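Local coordinates for protein lectin (Lotus tetragonolobus, PDB 2EIG) that probably binds L-fucosyl-bearing carbohydrates, as a calcium- and manganese-containing legume lectin of seeds that assembles from four subunits, at residues T64-I69 / Y219-T224; A60-S65 / A161-D166; T47-W52 / V200-S205. All coordinates share one frame; numbering follows the deposited sequence.

Contact 1. Residues T64-I69 / Y219-T224; sequences TSFSFI and YSWSFT
Thr64 and Phe66 meet Trp221 and Phe223 on the inward face of an antiparallel strand pair, 61-72 with 214-226, in one sheet of the legume lectin beta sandwich. The strand axes run 4.6 Å apart and nearly antiparallel, and the side chains on the two faces differ sharply in character. The inner face is packed with aromatic rings. Phe66 turns its ring edge toward the face of the Trp221 five-membered ring in an offset edge-to-face pair, the planes at 83°, and its CB lies 3.8 Å from Trp221 CD1. Phe204 adds its own edge-to-face contacts to both rings and Phe84 touches both side chains, so this half of the pair is covered by residues of the opposing sheet.

The other face carries Ser65, Ser67, Ser220 and Ser222, all partly exposed, and is looser. Its side chains touch lightly, as where Ser65 CB lies 3.7 Å from Ser222 OG, and an N-acetylglucosamine, probably part of an N-linked glycan, rests against Ser222. Farther along, Tyr219 and Ser220 both face Ser67 in a classic beta bulge. There Tyr219 N bonds Ser67 O at 2.8 Å, whereas the bond from Ser67 N to Ser220 O is long, its donor lying well above the carbonyl plane. From the bulge the Tyr219 ring runs toward Ile69, whose CG1 lies at its edge, too close to be trusted in detail.

Within the tight half one buried hydroxyl is gripped twice. With OG1 of Thr64 opposite its backbone N (chi1 -167°), the oxygen accepts a bent hydrogen bond from Trp221 NE1 at 2.8 Å, 19° out of the indole plane. It donates in turn to Ser222 O at 2.7 Å, and that carbonyl also accepts from Ser65 N at 2.9 Å.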
loop_
_atom_site.group_PDB
_atom_site.type_symbol
_atom_site.label_atom_id
_atom_site.label_comp_id
_atom_site.label_asym_id
_atom_site.label_seq_id
_atom_site.Cartn_x
_atom_site.Cartn_y
_atom_site.Cartn_z
ATOM N N THR A 64 5.536 -14.068 -11.028
ATOM C CA THR A 64 6.267 -15.284 -11.122
ATOM C C THR A 64 5.506 -16.361 -10.345
ATOM O O THR A 64 4.854 -16.033 -9.343
ATOM C CB THR A 64 7.739 -15.096 -10.641
ATOM O OG1 THR A 64 8.467 -16.220 -11.044
ATOM C CG2 THR A 64 7.927 -14.923 -9.104
ATOM N N SER A 65 5.598 -17.602 -10.814
ATOM C CA SER A 65 5.050 -18.777 -10.115
ATOM C C SER A 65 6.062 -19.888 -10.080
ATOM O O SER A 65 6.811 -20.118 -11.028
ATOM C CB SER A 65 3.755 -19.325 -10.774
ATOM O OG SER A 65 2.740 -18.344 -10.764
ATOM N N PHE A 66 6.100 -20.592 -8.969
ATOM C CA PHE A 66 6.971 -21.752 -8.886
ATOM C C PHE A 66 6.425 -22.782 -7.900
ATOM O O PHE A 66 5.865 -22.420 -6.869
ATOM C CB PHE A 66 8.429 -21.380 -8.559
ATOM C CG PHE A 66 8.591 -20.476 -7.361
ATOM C CD1 PHE A 66 8.787 -21.020 -6.093
ATOM C CD2 PHE A 66 8.561 -19.082 -7.507
ATOM C CE1 PHE A 66 8.968 -20.204 -4.983
ATOM C CE2 PHE A 66 8.723 -18.276 -6.399
ATOM C CZ PHE A 66 8.920 -18.813 -5.159
ATOM N N SER A 67 6.553 -24.058 -8.270
ATOM C CA SER A 67 6.182 -25.173 -7.422
ATOM C C SER A 67 7.459 -25.674 -6.844
ATOM O O SER A 67 8.443 -25.814 -7.568
ATOM C CB SER A 67 5.590 -26.336 -8.246
ATOM O OG SER A 67 4.256 -25.991 -8.532
ATOM N N PHE A 68 7.417 -26.016 -5.570
ATOM C CA PHE A 68 8.600 -26.499 -4.882
ATOM C C PHE A 68 8.170 -27.375 -3.707
ATOM O O PHE A 68 7.034 -27.313 -3.246
ATOM C CB PHE A 68 9.487 -25.338 -4.424
ATOM C CG PHE A 68 8.911 -24.559 -3.273
ATOM C CD1 PHE A 68 9.284 -24.873 -1.948
ATOM C CD2 PHE A 68 8.001 -23.533 -3.502
ATOM C CE1 PHE A 68 8.729 -24.171 -0.857
ATOM C CE2 PHE A 68 7.422 -22.772 -2.400
ATOM C CZ PHE A 68 7.810 -23.124 -1.083
ATOM N N ILE A 69 9.075 -28.215 -3.247
ATOM C CA ILE A 69 8.839 -28.922 -2.017
ATOM C C ILE A 69 10.147 -28.823 -1.188
ATOM O O ILE A 69 11.244 -28.951 -1.734
ATOM C CB ILE A 69 8.462 -30.397 -2.257
ATOM C CG1 ILE A 69 7.006 -30.573 -2.782
ATOM C CG2 ILE A 69 8.584 -31.101 -1.026
ATOM C CD1 ILE A 69 6.461 -32.101 -3.272
ATOM N N TYR A 219 10.195 -27.581 -8.783
ATOM C CA TYR A 219 9.671 -28.414 -9.827
ATOM C C TYR A 219 9.362 -27.682 -11.119
ATOM O O TYR A 219 9.348 -28.291 -12.193
ATOM C CB TYR A 219 8.413 -29.083 -9.333
ATOM C CG TYR A 219 8.665 -29.851 -8.067
ATOM C CD1 TYR A 219 7.877 -29.654 -6.973
ATOM C CD2 TYR A 219 9.747 -30.759 -7.975
ATOM C CE1 TYR A 219 8.110 -30.345 -5.791
ATOM C CE2 TYR A 219 10.006 -31.454 -6.799
ATOM C CZ TYR A 219 9.178 -31.244 -5.719
ATOM O OH TYR A 219 9.394 -31.936 -4.568
ATOM N N SER A 220 9.047 -26.396 -11.000
ATOM C CA SER A 220 8.546 -25.610 -12.120
ATOM C C SER A 220 8.703 -24.148 -11.797
ATOM O O SER A 220 8.802 -23.760 -10.625
ATOM C CB SER A 220 7.050 -25.941 -12.437
ATOM O OG SER A 220 6.121 -25.386 -11.508
ATOM N N TRP A 221 8.699 -23.320 -12.827
ATOM C CA TRP A 221 8.906 -21.894 -12.591
ATOM C C TRP A 221 8.552 -21.163 -13.857
ATOM O O TRP A 221 9.057 -21.488 -14.921
ATOM C CB TRP A 221 10.371 -21.632 -12.183
ATOM C CG TRP A 221 10.726 -20.172 -11.908
ATOM C CD1 TRP A 221 9.935 -19.208 -11.340
ATOM C CD2 TRP A 221 12.009 -19.578 -12.104
ATOM N NE1 TRP A 221 10.634 -18.021 -11.230
ATOM C CE2 TRP A 221 11.927 -18.239 -11.651
ATOM C CE3 TRP A 221 13.246 -20.063 -12.594
ATOM C CZ2 TRP A 221 13.028 -17.362 -11.709
ATOM C CZ3 TRP A 221 14.328 -19.195 -12.659
ATOM C CH2 TRP A 221 14.205 -17.850 -12.210
ATOM N N SER A 222 7.666 -20.181 -13.740
ATOM C CA SER A 222 7.296 -19.339 -14.854
ATOM C C SER A 222 7.486 -17.916 -14.330
ATOM O O SER A 222 7.422 -17.654 -13.120
ATOM C CB SER A 222 5.848 -19.618 -15.371
ATOM O OG SER A 222 4.884 -19.402 -14.326
ATOM N N PHE A 223 7.770 -17.013 -15.252
ATOM C CA PHE A 223 8.023 -15.642 -14.902
ATOM C C PHE A 223 7.610 -14.821 -16.078
ATOM O O PHE A 223 7.959 -15.143 -17.226
ATOM C CB PHE A 223 9.531 -15.482 -14.714
ATOM C CG PHE A 223 9.943 -14.092 -14.353
ATOM C CD1 PHE A 223 10.080 -13.724 -13.005
ATOM C CD2 PHE A 223 10.207 -13.137 -15.366
ATOM C CE1 PHE A 223 10.483 -12.415 -12.659
ATOM C CE2 PHE A 223 10.609 -11.829 -15.012
ATOM C CZ PHE A 223 10.722 -11.487 -13.656
ATOM N N THR A 224 6.854 -13.772 -15.831
ATOM C CA THR A 224 6.564 -12.818 -16.912
ATOM C C THR A 224 6.754 -11.449 -16.368
ATOM O O THR A 224 6.153 -11.112 -15.342
ATOM C CB THR A 224 5.091 -12.900 -17.408
ATOM O OG1 THR A 224 4.824 -14.229 -17.814
ATOM C CG2 THR A 224 4.857 -11.938 -18.585
#

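Contact 2. Residues A60-S65 / A161-D166; sequences ASFITS and ATIIYD
Tyr165 and Phe62, the two residues most buried by this contact, face each other as an antiparallel hydrogen-bonded pair, and Ile163 comes next. The Phe62 ring swings over its neighbour on the other strand because chi1 of 66° sets CG between the backbone N and the carbonyl carbon. The evidence is a CH-pi contact: Tyr165 CB stands 3.6 Å from the Phe62 ring centroid and only 19° off the ring normal. The two rings do not stack in earnest. Their planes are within 22° of parallel, but they are slid so far apart that they barely overlap. Near its CE1 corner Phe62 runs alongside Ile163, CE1 to CG2 at 4.0 Å, and the CG2 of Thr64 meets Ile163 CB at 3.7 Å.

Tyr165 also has a polar periphery. Ala60 O sits in its ring plane, 3.3 Å from CD2, and this buried carbonyl has no hydrogen-bond partner in the model. At the far end of the ring, the phenol OH is held by Ile190 O and Leu192 N, so the hydroxyl has two partners while CB packs on the Phe62 ring.

Backbone bonds lock the register. Phe62 N bonds Tyr165 O at 3.1 Å, and Ile163 N meets Thr64 O at 2.8 Å.

On the reverse face, Ile63 CD1 lies 3.7 Å from Ile164 CG1, and Ser65 OG makes only a weak hydrogen bond with Thr162 OG1. Ile63, Thr162 and Ile164 pack against a second subunit. One face thus turns aromatic and aliphatic groups toward Phe84 of the opposing sheet while the other lies at a subunit boundary, an arrangement consistent with the back sheet of the legume lectin sandwich.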
loop_
_atom_site.group_PDB
_atom_site.type_symbol
_atom_site.label_atom_id
_atom_site.label_comp_id
_atom_site.label_asym_id
_atom_site.label_seq_id
_atom_site.Cartn_x
_atom_site.Cartn_y
_atom_site.Cartn_z
ATOM N N ALA A 60 9.294 -2.135 -13.969
ATOM C CA ALA A 60 8.652 -3.373 -14.457
ATOM C C ALA A 60 7.562 -3.908 -13.522
ATOM O O ALA A 60 7.639 -3.776 -12.273
ATOM C CB ALA A 60 9.745 -4.511 -14.751
ATOM N N SER A 61 6.532 -4.521 -14.125
ATOM C CA SER A 61 5.668 -5.405 -13.360
ATOM C C SER A 61 6.101 -6.811 -13.645
ATOM O O SER A 61 6.636 -7.123 -14.721
ATOM C CB SER A 61 4.182 -5.241 -13.745
ATOM O OG SER A 61 3.730 -4.004 -13.258
ATOM N N PHE A 62 5.871 -7.704 -12.689
ATOM C CA PHE A 62 6.065 -9.095 -13.001
ATOM C C PHE A 62 5.091 -9.969 -12.254
ATOM O O PHE A 62 4.464 -9.558 -11.259
ATOM C CB PHE A 62 7.526 -9.569 -12.817
ATOM C CG PHE A 62 8.043 -9.545 -11.374
ATOM C CD1 PHE A 62 7.790 -10.605 -10.501
ATOM C CD2 PHE A 62 8.825 -8.488 -10.934
ATOM C CE1 PHE A 62 8.279 -10.598 -9.180
ATOM C CE2 PHE A 62 9.311 -8.453 -9.618
ATOM C CZ PHE A 62 9.039 -9.523 -8.746
ATOM N N ILE A 63 4.972 -11.178 -12.756
ATOM C CA ILE A 63 4.367 -12.229 -11.997
ATOM C C ILE A 63 5.291 -13.391 -12.128
ATOM O O ILE A 63 5.804 -13.650 -13.177
ATOM C CB ILE A 63 2.919 -12.591 -12.460
ATOM C CG1 ILE A 63 2.379 -13.751 -11.600
ATOM C CG2 ILE A 63 2.863 -12.899 -14.012
ATOM C CD1 ILE A 63 0.881 -13.997 -11.717
ATOM N N THR A 64 5.536 -14.068 -11.028
ATOM C CA THR A 64 6.267 -15.284 -11.122
ATOM C C THR A 64 5.506 -16.361 -10.345
ATOM O O THR A 64 4.854 -16.033 -9.343
ATOM C CB THR A 64 7.739 -15.096 -10.641
ATOM O OG1 THR A 64 8.467 -16.220 -11.044
ATOM C CG2 THR A 64 7.927 -14.923 -9.104
ATOM N N SER A 65 5.598 -17.602 -10.814
ATOM C CA SER A 65 5.050 -18.777 -10.115
ATOM C C SER A 65 6.062 -19.888 -10.080
ATOM O O SER A 65 6.811 -20.118 -11.028
ATOM C CB SER A 65 3.755 -19.325 -10.774
ATOM O OG SER A 65 2.740 -18.344 -10.764
ATOM N N ALA A 161 3.787 -21.300 -5.111
ATOM C CA ALA A 161 3.979 -19.880 -4.798
ATOM C C ALA A 161 3.666 -19.095 -6.042
ATOM O O ALA A 161 4.066 -19.496 -7.125
ATOM C CB ALA A 161 5.436 -19.623 -4.389
ATOM N N THR A 162 2.970 -17.989 -5.863
ATOM C CA THR A 162 2.798 -16.947 -6.851
ATOM C C THR A 162 3.195 -15.590 -6.245
ATOM O O THR A 162 2.785 -15.206 -5.140
ATOM C CB THR A 162 1.326 -16.908 -7.328
ATOM O OG1 THR A 162 0.964 -18.186 -7.808
ATOM C CG2 THR A 162 1.086 -15.831 -8.383
ATOM N N ILE A 163 4.003 -14.856 -6.983
ATOM C CA ILE A 163 4.453 -13.544 -6.545
ATOM C C ILE A 163 4.102 -12.549 -7.627
ATOM O O ILE A 163 4.374 -12.757 -8.824
ATOM C CB ILE A 163 5.967 -13.561 -6.274
ATOM C CG1 ILE A 163 6.314 -14.566 -5.135
ATOM C CG2 ILE A 163 6.502 -12.136 -5.971
ATOM C CD1 ILE A 163 7.797 -14.888 -5.070
ATOM N N ILE A 164 3.438 -11.482 -7.245
ATOM C CA ILE A 164 3.067 -10.499 -8.262
ATOM C C ILE A 164 3.732 -9.239 -7.777
ATOM O O ILE A 164 3.623 -8.927 -6.609
ATOM C CB ILE A 164 1.536 -10.266 -8.391
ATOM C CG1 ILE A 164 0.828 -11.496 -8.967
ATOM C CG2 ILE A 164 1.236 -9.046 -9.307
ATOM C CD1 ILE A 164 -0.722 -11.395 -8.947
ATOM N N TYR A 165 4.470 -8.574 -8.659
ATOM C CA TYR A 165 4.865 -7.199 -8.422
ATOM C C TYR A 165 4.072 -6.281 -9.313
ATOM O O TYR A 165 4.215 -6.308 -10.529
ATOM C CB TYR A 165 6.371 -6.999 -8.655
ATOM C CG TYR A 165 6.810 -5.609 -8.218
ATOM C CD1 TYR A 165 6.931 -5.279 -6.867
ATOM C CD2 TYR A 165 7.033 -4.618 -9.159
ATOM C CE1 TYR A 165 7.266 -3.992 -6.492
ATOM C CE2 TYR A 165 7.401 -3.347 -8.804
ATOM C CZ TYR A 165 7.516 -3.036 -7.482
ATOM O OH TYR A 165 7.891 -1.761 -7.187
ATOM N N ASP A 166 3.287 -5.417 -8.713
ATOM C CA ASP A 166 2.570 -4.422 -9.486
ATOM C C ASP A 166 3.319 -3.078 -9.473
ATOM O O ASP A 166 3.314 -2.406 -8.470
ATOM C CB ASP A 166 1.147 -4.258 -8.950
ATOM C CG ASP A 166 0.421 -3.098 -9.608
ATOM O OD1 ASP A 166 0.686 -2.852 -10.781
ATOM O OD2 ASP A 166 -0.380 -2.425 -8.951
#

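Contact 3. Residues T47-W52 / V200-S205; sequences TPVPIW and VSVGFS
A chi1 of 48° folds CG1 of Ile51 in between its backbone N and carbonyl carbon, while Val200, at -62°, holds CG1 beside its own N; together these rotations set the two side chains across each other at about a right angle. The terminal Ile51 CD1 then comes to 3.4 Å from Val200 CG1, tighter than usual carbon packing, and the other branches settle at a normal 3.7 Å from Ile51 CG2 to Val200 CG2. A second crossing of the same kind follows along the strand, where Val49 CG2 meets Val202 CG2 at 3.7 Å.

The backbone evidence is a single ladder rung. Val49 and Val200 form an antiparallel hydrogen-bonded pair: Val49 N reaches Val200 O at 2.7 Å, almost straight at 170°, and Val200 N returns a bond to Val49 O at 2.8 Å. On one side of this rung the link is indirect. A water donates to Thr47 O at 2.9 Å and accepts from Val202 N at 3.1 Å, so it bridges the two segments there. On the other side the chain turns off after Pro50, and Ile51 drops its side chain onto Val200.

Leu86 from strand 81-88 touches Val200, and Val202 rests on Phe84, Trp221 and Phe223, so the valine row faces inward. This is the last short run of strand 39-50, after an interruption bridged by water, paired with strand 199-208 within the seven-stranded antiparallel sheet that forms the other layer of the legume lectin sandwich.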
loop_
_atom_site.group_PDB
_atom_site.type_symbol
_atom_site.label_atom_id
_atom_site.label_comp_id
_atom_site.label_asym_id
_atom_site.label_seq_id
_atom_site.Cartn_x
_atom_site.Cartn_y
_atom_site.Cartn_z
ATOM N N THR A 47 19.581 -14.409 -18.040
ATOM C CA THR A 47 19.583 -13.146 -18.774
ATOM C C THR A 47 19.221 -12.055 -17.829
ATOM O O THR A 47 18.286 -12.236 -17.023
ATOM C CB THR A 47 18.555 -13.169 -19.956
ATOM O OG1 THR A 47 18.631 -14.428 -20.638
ATOM C CG2 THR A 47 18.789 -11.987 -20.969
ATOM N N PRO A 48 19.893 -10.887 -17.932
ATOM C CA PRO A 48 19.510 -9.825 -16.997
ATOM C C PRO A 48 18.042 -9.523 -17.182
ATOM O O PRO A 48 17.514 -9.635 -18.305
ATOM C CB PRO A 48 20.358 -8.630 -17.456
ATOM C CG PRO A 48 21.529 -9.234 -18.106
ATOM C CD PRO A 48 20.986 -10.439 -18.824
ATOM N N VAL A 49 17.357 -9.194 -16.098
ATOM C CA VAL A 49 15.962 -8.745 -16.222
ATOM C C VAL A 49 15.942 -7.207 -16.051
ATOM O O VAL A 49 16.410 -6.708 -15.059
ATOM C CB VAL A 49 14.996 -9.444 -15.201
ATOM C CG1 VAL A 49 13.526 -9.039 -15.473
ATOM C CG2 VAL A 49 15.131 -10.991 -15.281
ATOM N N PRO A 50 15.394 -6.474 -17.036
ATOM C CA PRO A 50 15.298 -5.041 -16.868
ATOM C C PRO A 50 14.082 -4.712 -15.998
ATOM O O PRO A 50 12.953 -5.117 -16.315
ATOM C CB PRO A 50 15.164 -4.519 -18.295
ATOM C CG PRO A 50 14.802 -5.707 -19.138
ATOM C CD PRO A 50 14.829 -6.928 -18.324
ATOM N N ILE A 51 14.306 -4.040 -14.878
ATOM C CA ILE A 51 13.186 -3.807 -13.961
ATOM C C ILE A 51 12.795 -2.362 -13.844
ATOM O O ILE A 51 11.835 -2.012 -13.162
ATOM C CB ILE A 51 13.450 -4.349 -12.555
ATOM C CG1 ILE A 51 14.840 -3.914 -12.079
ATOM C CG2 ILE A 51 13.141 -5.868 -12.515
ATOM C CD1 ILE A 51 14.968 -3.831 -10.635
ATOM N N TRP A 52 13.592 -1.504 -14.454
ATOM C CA TRP A 52 13.191 -0.138 -14.642
ATOM C C TRP A 52 13.996 0.503 -15.756
ATOM O O TRP A 52 15.072 0.036 -16.114
ATOM C CB TRP A 52 13.254 0.673 -13.322
ATOM C CG TRP A 52 14.563 0.777 -12.645
ATOM C CD1 TRP A 52 15.003 0.026 -11.613
ATOM C CD2 TRP A 52 15.586 1.756 -12.896
ATOM N NE1 TRP A 52 16.229 0.444 -11.203
ATOM C CE2 TRP A 52 16.617 1.519 -11.958
ATOM C CE3 TRP A 52 15.726 2.825 -13.819
ATOM C CZ2 TRP A 52 17.799 2.267 -11.933
ATOM C CZ3 TRP A 52 16.917 3.582 -13.793
ATOM C CH2 TRP A 52 17.939 3.289 -12.855
ATOM N N VAL A 200 18.463 -6.841 -13.173
ATOM C CA VAL A 200 18.621 -7.723 -12.029
ATOM C C VAL A 200 18.660 -9.178 -12.477
ATOM O O VAL A 200 18.298 -9.508 -13.596
ATOM C CB VAL A 200 17.501 -7.488 -10.957
ATOM C CG1 VAL A 200 17.564 -6.063 -10.393
ATOM C CG2 VAL A 200 16.105 -7.759 -11.525
ATOM N N SER A 201 19.138 -10.048 -11.596
ATOM C CA SER A 201 18.862 -11.440 -11.763
ATOM C C SER A 201 17.542 -11.655 -11.085
ATOM O O SER A 201 17.135 -10.896 -10.176
ATOM C CB SER A 201 19.959 -12.287 -11.134
ATOM O OG SER A 201 20.070 -11.981 -9.742
ATOM N N VAL A 202 16.826 -12.642 -11.616
ATOM C CA VAL A 202 15.722 -13.284 -10.891
ATOM C C VAL A 202 16.152 -14.705 -10.742
ATOM O O VAL A 202 16.856 -15.276 -11.631
ATOM C CB VAL A 202 14.342 -13.162 -11.616
ATOM C CG1 VAL A 202 13.988 -11.700 -11.702
ATOM C CG2 VAL A 202 14.387 -13.801 -13.065
ATOM N N GLY A 203 15.743 -15.279 -9.622
ATOM C CA GLY A 203 16.050 -16.641 -9.330
ATOM C C GLY A 203 15.933 -16.984 -7.867
ATOM O O GLY A 203 15.181 -16.385 -7.096
ATOM N N PHE A 204 16.671 -18.012 -7.492
ATOM C CA PHE A 204 16.499 -18.613 -6.185
ATOM C C PHE A 204 17.822 -18.729 -5.498
ATOM O O PHE A 204 18.850 -18.902 -6.140
ATOM C CB PHE A 204 15.893 -20.017 -6.313
ATOM C CG PHE A 204 14.597 -20.040 -7.041
ATOM C CD1 PHE A 204 14.569 -20.310 -8.422
ATOM C CD2 PHE A 204 13.384 -19.800 -6.359
ATOM C CE1 PHE A 204 13.355 -20.334 -9.099
ATOM C CE2 PHE A 204 12.155 -19.827 -7.057
ATOM C CZ PHE A 204 12.162 -20.103 -8.435
ATOM N N SER A 205 17.769 -18.633 -4.177
ATOM C CA SER A 205 18.888 -18.910 -3.349
ATOM C C SER A 205 18.408 -19.801 -2.224
ATOM O O SER A 205 17.302 -19.623 -1.701
ATOM C CB SER A 205 19.455 -17.599 -2.781
ATOM O OG SER A 205 20.495 -17.898 -1.908
HETATM O O HOH W 1 18.073 -13.340 -14.337
#

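In the fold
Contacts 1 and 2 share Thr64 and Ser65 on strand 61-72, which is thus flanked by strands 214-226 and 159-166; their centres are 11 Å apart. Contact 3 belongs to the opposing sheet, with its centre 15 Å from contact 1 and 12 Å from contact 2. The layers meet where Trp221 CD2 lies 3.4 Å from Phe204 CE1 and Phe223 CE1 lies 3.7 Å from Val202 CG1. At one border, Ala60 N probably bonds Ile51 O at 2.7 Å. The N-acetylglucosamine beside Asn4 and Thr6, probably part of an N-linked glycan rather than a recognition-site ligand, is about 4 Å from the Ser222 side chain, whereas the manganese ion is about 13 Å from that of Phe68.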